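Local coordinates for uncharacterized protein (Legionella longbeachae NSW150, PDB 4JZA) that removes phosphate from phosphoinositide lipids, most likely at the 3-position of the inositol ring, and probably alters host lipid metabolism during infection, at residues Tyr171-Leu174 / Leu175-Thr179; Leu180-Ala183 / Lys184-Lys188; Ser397-Ala400 / Lys401-Tyr405. All coordinates share one frame; numbering follows the deposited sequence.

Contacts 1 and 2 are successive parts of helix 172-183: contact 1 is its first turns, contact 2 its last turn and the loop beyond, with centres about 13 Å apart. Contact 3 belongs to helix 388-402 and the residues after it. It touches contact 1 where Tyr171 OH lies 3.0 Å from Ser397 OG, a probable but weak hydrogen bond; their centres are about 15 Å apart. Contact 2 is more remote from contact 3, with nearest atoms about 13 Å apart. Of the three, contact 3 packs on strand 545-549, which runs into a CX5R-type sequence, probably the phosphate-binding P-loop of this phosphatase.

Contact 1. Residues Tyr171-Leu174 / Leu175-Thr179; sequences YDQL and LDELT
Leu174 and Leu178, one helical turn apart, pack through their methyl branches, Leu174 CD2 lying 4.0 Å from Leu178 CD1 as the side chains slant across each other. Beside them Glu177 turns back along the helix: OE1 comes within 3.8 Å of Leu174 CD1, and OE2 lies 3.7 Å from Gln173 CG. Gln173 stretches out with CG opposite its backbone N (chi1 -176°), which lays CG and the amide alongside the Glu177 carboxylate, the two planes 35° apart.

These meetings are set by the i to i+4 bonds of an alpha helix. Leu175 N donates to Tyr171 O at 3.1 Å, making the N-cap residue the first acceptor, and Leu178 N reaches Leu174 O at 2.8 Å. Thr179 OG1 folds back to Leu175 O (2.9 Å), which also accepts from Thr179 N on the opposite face of its plane.

Further out, Leu174 CB lies 3.8 Å above the plane of the Tyr171 ring, displaced toward its rim, and Tyr171 OH bonds to Pro346 O and Arg393. Glu177 is gripped at both oxygens, OE1 by Trp309 and OE2 by a salt bridge to Arg393. Helix 172-183, following strand 159-166 of the mixed sheet, is tied to helices 308-311 and 388-402.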
loop_
_atom_site.group_PDB
_atom_site.type_symbol
_atom_site.label_atom_id
_atom_site.label_comp_id
_atom_site.label_asym_id
_atom_site.label_seq_id
_atom_site.Cartn_x
_atom_site.Cartn_y
_atom_site.Cartn_z
ATOM N N TYR A 171 -15.819 -12.008 -6.387
ATOM C CA TYR A 171 -16.438 -13.008 -7.226
ATOM C C TYR A 171 -16.644 -14.257 -6.354
ATOM O O TYR A 171 -15.992 -14.414 -5.306
ATOM C CB TYR A 171 -15.556 -13.294 -8.444
ATOM C CG TYR A 171 -14.120 -13.591 -8.136
ATOM C CD1 TYR A 171 -13.232 -12.566 -7.908
ATOM C CD2 TYR A 171 -13.628 -14.910 -8.061
ATOM C CE1 TYR A 171 -11.905 -12.816 -7.619
ATOM C CE2 TYR A 171 -12.274 -15.153 -7.759
ATOM C CZ TYR A 171 -11.435 -14.089 -7.547
ATOM O OH TYR A 171 -10.110 -14.232 -7.246
ATOM N N ASP A 172 -17.561 -15.124 -6.763
ATOM C CA ASP A 172 -18.042 -16.225 -5.899
ATOM C C ASP A 172 -16.931 -17.121 -5.317
ATOM O O ASP A 172 -16.933 -17.431 -4.110
ATOM C CB ASP A 172 -19.032 -17.103 -6.667
ATOM C CG ASP A 172 -20.377 -16.418 -6.902
ATOM O OD1 ASP A 172 -20.631 -15.314 -6.357
ATOM O OD2 ASP A 172 -21.182 -17.007 -7.663
ATOM N N GLN A 173 -15.985 -17.529 -6.164
ATOM C CA GLN A 173 -14.883 -18.339 -5.694
ATOM C C GLN A 173 -14.215 -17.696 -4.478
ATOM O O GLN A 173 -14.020 -18.329 -3.449
ATOM C CB GLN A 173 -13.873 -18.643 -6.803
ATOM C CG GLN A 173 -12.815 -19.557 -6.241
ATOM C CD GLN A 173 -11.794 -20.125 -7.219
ATOM O OE1 GLN A 173 -11.237 -21.097 -6.961
ATOM N NE2 GLN A 173 -11.481 -19.501 -8.225
ATOM N N LEU A 174 -13.891 -16.422 -4.582
ATOM C CA LEU A 174 -13.187 -15.754 -3.517
ATOM C C LEU A 174 -14.054 -15.689 -2.291
ATOM O O LEU A 174 -13.567 -15.834 -1.172
ATOM C CB LEU A 174 -12.770 -14.332 -3.910
ATOM C CG LEU A 174 -11.953 -13.619 -2.803
ATOM C CD1 LEU A 174 -10.486 -13.962 -2.942
ATOM C CD2 LEU A 174 -12.128 -12.119 -2.842
ATOM N N LEU A 175 -15.337 -15.440 -2.475
ATOM C CA LEU A 175 -16.227 -15.367 -1.301
ATOM C C LEU A 175 -16.211 -16.678 -0.553
ATOM O O LEU A 175 -16.239 -16.673 0.687
ATOM C CB LEU A 175 -17.670 -15.005 -1.689
ATOM C CG LEU A 175 -17.826 -13.650 -2.361
ATOM C CD1 LEU A 175 -19.276 -13.325 -2.598
ATOM C CD2 LEU A 175 -17.217 -12.588 -1.473
ATOM N N ASP A 176 -16.151 -17.789 -1.304
ATOM C CA ASP A 176 -16.128 -19.117 -0.708
ATOM C C ASP A 176 -14.852 -19.351 0.052
ATOM O O ASP A 176 -14.871 -19.839 1.193
ATOM C CB ASP A 176 -16.276 -20.203 -1.775
ATOM C CG ASP A 176 -17.664 -20.224 -2.402
ATOM O OD1 ASP A 176 -18.670 -19.786 -1.757
ATOM O OD2 ASP A 176 -17.725 -20.663 -3.567
ATOM N N GLU A 177 -13.739 -18.972 -0.568
ATOM C CA GLU A 177 -12.460 -19.001 0.126
ATOM C C GLU A 177 -12.437 -18.132 1.398
ATOM O O GLU A 177 -11.873 -18.536 2.402
ATOM C CB GLU A 177 -11.354 -18.602 -0.818
ATOM C CG GLU A 177 -11.115 -19.590 -1.958
ATOM C CD GLU A 177 -10.330 -18.963 -3.091
ATOM O OE1 GLU A 177 -10.175 -17.718 -3.143
ATOM O OE2 GLU A 177 -9.858 -19.711 -3.950
ATOM N N LEU A 178 -13.039 -16.948 1.375
ATOM C CA LEU A 178 -13.066 -16.109 2.573
ATOM C C LEU A 178 -13.877 -16.738 3.693
ATOM O O LEU A 178 -13.507 -16.683 4.890
ATOM C CB LEU A 178 -13.578 -14.707 2.255
ATOM C CG LEU A 178 -12.668 -13.891 1.339
ATOM C CD1 LEU A 178 -13.369 -12.615 0.918
ATOM C CD2 LEU A 178 -11.336 -13.537 1.980
ATOM N N THR A 179 -14.969 -17.374 3.304
ATOM C CA THR A 179 -15.798 -18.112 4.241
ATOM C C THR A 179 -15.022 -19.251 4.907
ATOM O O THR A 179 -15.122 -19.412 6.114
ATOM C CB THR A 179 -17.042 -18.636 3.492
ATOM O OG1 THR A 179 -17.806 -17.516 3.020
ATOM C CG2 THR A 179 -17.922 -19.533 4.402
#

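Contact 2. Residues Leu180-Ala183 / Lys184-Lys188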
loop_
_atom_site.group_PDB
_atom_site.type_symbol
_atom_site.label_atom_id
_atom_site.label_comp_id
_atom_site.label_asym_id
_atom_site.label_seq_id
_atom_site.Cartn_x
_atom_site.Cartn_y
_atom_site.Cartn_z
ATOM N N LEU A 180 -14.265 -20.035 4.135
ATOM C CA LEU A 180 -13.422 -21.064 4.717
ATOM C C LEU A 180 -12.390 -20.485 5.726
ATOM O O LEU A 180 -12.167 -21.037 6.812
ATOM C CB LEU A 180 -12.661 -21.817 3.619
ATOM C CG LEU A 180 -13.433 -22.846 2.816
ATOM C CD1 LEU A 180 -12.591 -23.352 1.642
ATOM C CD2 LEU A 180 -13.852 -24.012 3.702
ATOM N N ILE A 181 -11.725 -19.396 5.338
ATOM C CA ILE A 181 -10.748 -18.753 6.200
ATOM C C ILE A 181 -11.365 -18.458 7.589
ATOM O O ILE A 181 -10.779 -18.806 8.601
ATOM C CB ILE A 181 -10.142 -17.499 5.507
ATOM C CG1 ILE A 181 -9.263 -17.915 4.324
ATOM C CG2 ILE A 181 -9.264 -16.690 6.463
ATOM C CD1 ILE A 181 -9.052 -16.829 3.294
ATOM N N LYS A 182 -12.561 -17.872 7.641
ATOM C CA LYS A 182 -13.201 -17.633 8.920
ATOM C C LYS A 182 -13.569 -18.915 9.614
ATOM O O LYS A 182 -13.457 -19.042 10.830
ATOM C CB LYS A 182 -14.506 -16.911 8.776
ATOM C CG LYS A 182 -14.419 -15.573 8.125
ATOM C CD LYS A 182 -15.771 -14.886 8.195
ATOM C CE LYS A 182 -16.103 -14.403 9.602
ATOM N NZ LYS A 182 -17.301 -13.520 9.571
ATOM N N ALA A 183 -14.056 -19.881 8.861
ATOM C CA ALA A 183 -14.533 -21.077 9.529
ATOM C C ALA A 183 -13.366 -21.836 10.174
ATOM O O ALA A 183 -13.588 -22.532 11.181
ATOM C CB ALA A 183 -15.330 -21.949 8.585
ATOM N N LYS A 184 -12.149 -21.683 9.623
ATOM C CA LYS A 184 -10.952 -22.311 10.178
ATOM C C LYS A 184 -10.253 -21.432 11.169
ATOM O O LYS A 184 -9.155 -21.754 11.638
ATOM C CB LYS A 184 -10.023 -22.816 9.060
ATOM C CG LYS A 184 -10.759 -23.820 8.189
ATOM C CD LYS A 184 -9.892 -24.570 7.215
ATOM C CE LYS A 184 -10.790 -25.409 6.294
ATOM N NZ LYS A 184 -11.104 -26.765 6.853
ATOM N N LYS A 185 -10.908 -20.335 11.537
ATOM C CA LYS A 185 -10.352 -19.403 12.515
ATOM C C LYS A 185 -8.999 -18.824 12.095
ATOM O O LYS A 185 -8.103 -18.748 12.919
ATOM C CB LYS A 185 -10.191 -20.077 13.876
ATOM C CG LYS A 185 -11.248 -21.119 14.149
ATOM C CD LYS A 185 -12.229 -20.715 15.215
ATOM C CE LYS A 185 -13.308 -21.785 15.311
ATOM N NZ LYS A 185 -13.559 -22.192 16.716
ATOM N N TYR A 186 -8.840 -18.438 10.827
ATOM C CA TYR A 186 -7.736 -17.579 10.454
ATOM C C TYR A 186 -6.380 -18.202 10.747
ATOM O O TYR A 186 -5.525 -17.552 11.365
ATOM C CB TYR A 186 -7.848 -16.240 11.214
ATOM C CG TYR A 186 -9.243 -15.670 11.183
ATOM C CD1 TYR A 186 -9.742 -15.095 10.028
ATOM C CD2 TYR A 186 -10.087 -15.746 12.286
ATOM C CE1 TYR A 186 -11.025 -14.573 9.974
ATOM C CE2 TYR A 186 -11.383 -15.234 12.236
ATOM C CZ TYR A 186 -11.846 -14.632 11.066
ATOM O OH TYR A 186 -13.142 -14.132 10.939
ATOM N N PRO A 187 -6.159 -19.453 10.302
ATOM C CA PRO A 187 -4.821 -19.997 10.511
ATOM C C PRO A 187 -3.773 -19.164 9.762
ATOM O O PRO A 187 -4.051 -18.605 8.706
ATOM C CB PRO A 187 -4.914 -21.395 9.933
ATOM C CG PRO A 187 -5.899 -21.266 8.852
ATOM C CD PRO A 187 -6.919 -20.266 9.342
ATOM N N LYS A 188 -2.602 -19.062 10.359
ATOM C CA LYS A 188 -1.519 -18.284 9.829
ATOM C C LYS A 188 -0.500 -19.156 9.173
ATOM O O LYS A 188 -0.400 -20.344 9.443
ATOM C CB LYS A 188 -0.837 -17.560 10.959
ATOM C CG LYS A 188 -1.769 -16.681 11.778
ATOM C CD LYS A 188 -2.552 -15.728 10.884
ATOM C CE LYS A 188 -3.299 -14.726 11.734
ATOM N NZ LYS A 188 -4.397 -15.383 12.496
#
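Lys185 and Tyr186 both take positive phi (59° and 60°), turning the chain back over the helix end, and Tyr186 CG stays beside its own backbone N. The result is a Schellman motif, with Lys185 as its C-prime residue. Tyr186 N reaches back to Ile181 O at 3.0 Å, and Lys185 N to Lys182 O at 2.9 Å; the second donor stands well above the carbonyl plane, 68° out of it. The last ordinary helical bond runs from Lys184 N to Leu180 O.

The apolar contact that commonly accompanies this motif is present too: Ile181 CG2 touches Tyr186 CD1 at 3.9 Å, the two side chains crossing nearly at a right angle. Lys182 meets the same ring over a face, its CA 4.2 Å from the ring centroid in a CH-pi contact, and its aliphatic chain then runs alongside the tyrosine in the same direction.

Tyr186 also packs on helix 315-325, where the Lys182 ammonium binds Leu325 O, while Ile181 leans on helix 308-311. Beyond the motif, Lys188 curls back so that its NZ, salt-bridged to Glu322, donates in the carbonyl plane to Tyr186 O at 2.7 Å.

Contact 3. Residues Ser397-Ala400 / Lys401-Tyr405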
loop_
_atom_site.group_PDB
_atom_site.type_symbol
_atom_site.label_atom_id
_atom_site.label_comp_id
_atom_site.label_asym_id
_atom_site.label_seq_id
_atom_site.Cartn_x
_atom_site.Cartn_y
_atom_site.Cartn_z
ATOM N N SER A 397 -8.127 -14.231 -12.464
ATOM C CA SER A 397 -9.294 -13.853 -11.720
ATOM C C SER A 397 -9.599 -12.408 -11.966
ATOM O O SER A 397 -10.769 -12.049 -12.086
ATOM C CB SER A 397 -9.146 -14.135 -10.210
ATOM O OG SER A 397 -9.401 -15.514 -9.856
ATOM N N ASN A 398 -8.562 -11.581 -12.072
ATOM C CA ASN A 398 -8.746 -10.125 -12.311
ATOM C C ASN A 398 -9.176 -9.822 -13.751
ATOM O O ASN A 398 -10.076 -9.013 -14.007
ATOM C CB ASN A 398 -7.475 -9.319 -11.957
ATOM C CG ASN A 398 -7.281 -9.152 -10.465
ATOM O OD1 ASN A 398 -8.221 -9.289 -9.677
ATOM N ND2 ASN A 398 -6.057 -8.880 -10.064
ATOM N N LEU A 399 -8.555 -10.499 -14.698
ATOM C CA LEU A 399 -9.010 -10.364 -16.071
ATOM C C LEU A 399 -10.506 -10.726 -16.208
ATOM O O LEU A 399 -11.243 -9.983 -16.818
ATOM C CB LEU A 399 -8.164 -11.223 -16.991
ATOM C CG LEU A 399 -8.567 -11.230 -18.450
ATOM C CD1 LEU A 399 -8.571 -9.787 -19.002
ATOM C CD2 LEU A 399 -7.583 -12.144 -19.202
ATOM N N ALA A 400 -10.942 -11.853 -15.634
ATOM C CA ALA A 400 -12.361 -12.251 -15.678
ATOM C C ALA A 400 -13.238 -11.200 -15.038
ATOM O O ALA A 400 -14.328 -10.931 -15.510
ATOM C CB ALA A 400 -12.589 -13.596 -14.985
ATOM N N LYS A 401 -12.796 -10.596 -13.947
ATOM C CA LYS A 401 -13.709 -9.725 -13.240
ATOM C C LYS A 401 -13.904 -8.421 -14.033
ATOM O O LYS A 401 -14.967 -7.810 -14.059
ATOM C CB LYS A 401 -13.161 -9.458 -11.880
ATOM C CG LYS A 401 -14.090 -8.635 -11.055
ATOM C CD LYS A 401 -15.447 -9.274 -10.930
ATOM C CE LYS A 401 -16.227 -8.529 -9.866
ATOM N NZ LYS A 401 -17.608 -9.086 -9.693
ATOM N N VAL A 402 -12.858 -8.062 -14.732
ATOM C CA VAL A 402 -12.745 -6.792 -15.416
ATOM C C VAL A 402 -13.455 -6.866 -16.806
ATOM O O VAL A 402 -13.864 -5.848 -17.406
ATOM C CB VAL A 402 -11.208 -6.408 -15.384
ATOM C CG1 VAL A 402 -10.621 -6.015 -16.708
ATOM C CG2 VAL A 402 -10.925 -5.392 -14.282
HETATM N N MSE A 403 -13.653 -8.087 -17.288
HETATM C CA MSE A 403 -14.439 -8.325 -18.484
HETATM C C MSE A 403 -15.884 -8.618 -18.139
HETATM O O MSE A 403 -16.693 -8.898 -19.030
HETATM C CB MSE A 403 -13.820 -9.503 -19.211
HETATM C CG MSE A 403 -12.400 -9.196 -19.657
HETATM SE SE MSE A 403 -12.444 -7.924 -21.153
HETATM C CE MSE A 403 -10.981 -6.716 -20.692
ATOM N N GLU A 404 -16.268 -8.524 -16.872
ATOM C CA GLU A 404 -17.599 -8.988 -16.499
ATOM C C GLU A 404 -18.715 -8.275 -17.283
ATOM O O GLU A 404 -19.706 -8.885 -17.531
ATOM C CB GLU A 404 -17.842 -8.965 -14.966
ATOM C CG GLU A 404 -18.127 -7.588 -14.338
ATOM C CD GLU A 404 -18.123 -7.586 -12.796
ATOM O OE1 GLU A 404 -18.609 -8.575 -12.198
ATOM O OE2 GLU A 404 -17.669 -6.588 -12.163
ATOM N N TYR A 405 -18.561 -7.008 -17.687
ATOM C CA TYR A 405 -19.667 -6.263 -18.338
ATOM C C TYR A 405 -19.569 -6.271 -19.838
ATOM O O TYR A 405 -20.435 -5.742 -20.544
ATOM C CB TYR A 405 -19.777 -4.849 -17.826
ATOM C CG TYR A 405 -20.410 -4.775 -16.477
ATOM C CD1 TYR A 405 -21.794 -4.867 -16.320
ATOM C CD2 TYR A 405 -19.622 -4.608 -15.318
ATOM C CE1 TYR A 405 -22.392 -4.795 -15.052
ATOM C CE2 TYR A 405 -20.205 -4.530 -14.042
ATOM C CZ TYR A 405 -21.594 -4.623 -13.924
ATOM O OH TYR A 405 -22.158 -4.559 -12.691
#
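From Ser397 to Met403 the backbone keeps the i to i+4 ladder of an alpha helix, with weaker i to i+3 bonds mixed in. Lys401 N donates to Ser397 O at 3.1 Å, Val402 N to Asn398 O at 3.0 Å and Met403 N to Leu399 O at 3.1 Å. Asn398 O and Leu399 O each take a second, weak bond, from Lys401 N and Val402 N respectively, and a weak bond of 3.4 Å also joins Met403 N to Ala400 O. The carbonyl oxygens of Asn398 and Leu399 are therefore each shared between two donors.

The chief side-chain meeting across the turn is apolar. Leu399 CD1 approaches Met403 CG to 3.9 Å, the two chains slanting past each other. Met403 is a selenomethionine; with its CG beside the backbone N (chi1 -63°) the methylene stays on the leucine's side of the helix. Val402 CB lies beside Asn398 O.

This is the C-terminal part of helix 388-402, which lies on the mixed sheet of the phosphatase: Val402 and Met403 rest on strand 545-549, which precedes the probable phosphate-binding loop, and Leu399 on helix 441-454.

On another side Lys401 and Glu404 form a salt bridge: Lys401 NZ meets Glu404 OE1 at 2.7 Å on its syn side, 26° out of the carboxylate plane. Lys401 NZ is also held by Tyr170 O, and Glu404 OE2 by Tyr351 OH, so both ends of the bridge are fixed, while Ser397 OG accepts from Arg393 and Asn398 ND2 donates to Ile378 O.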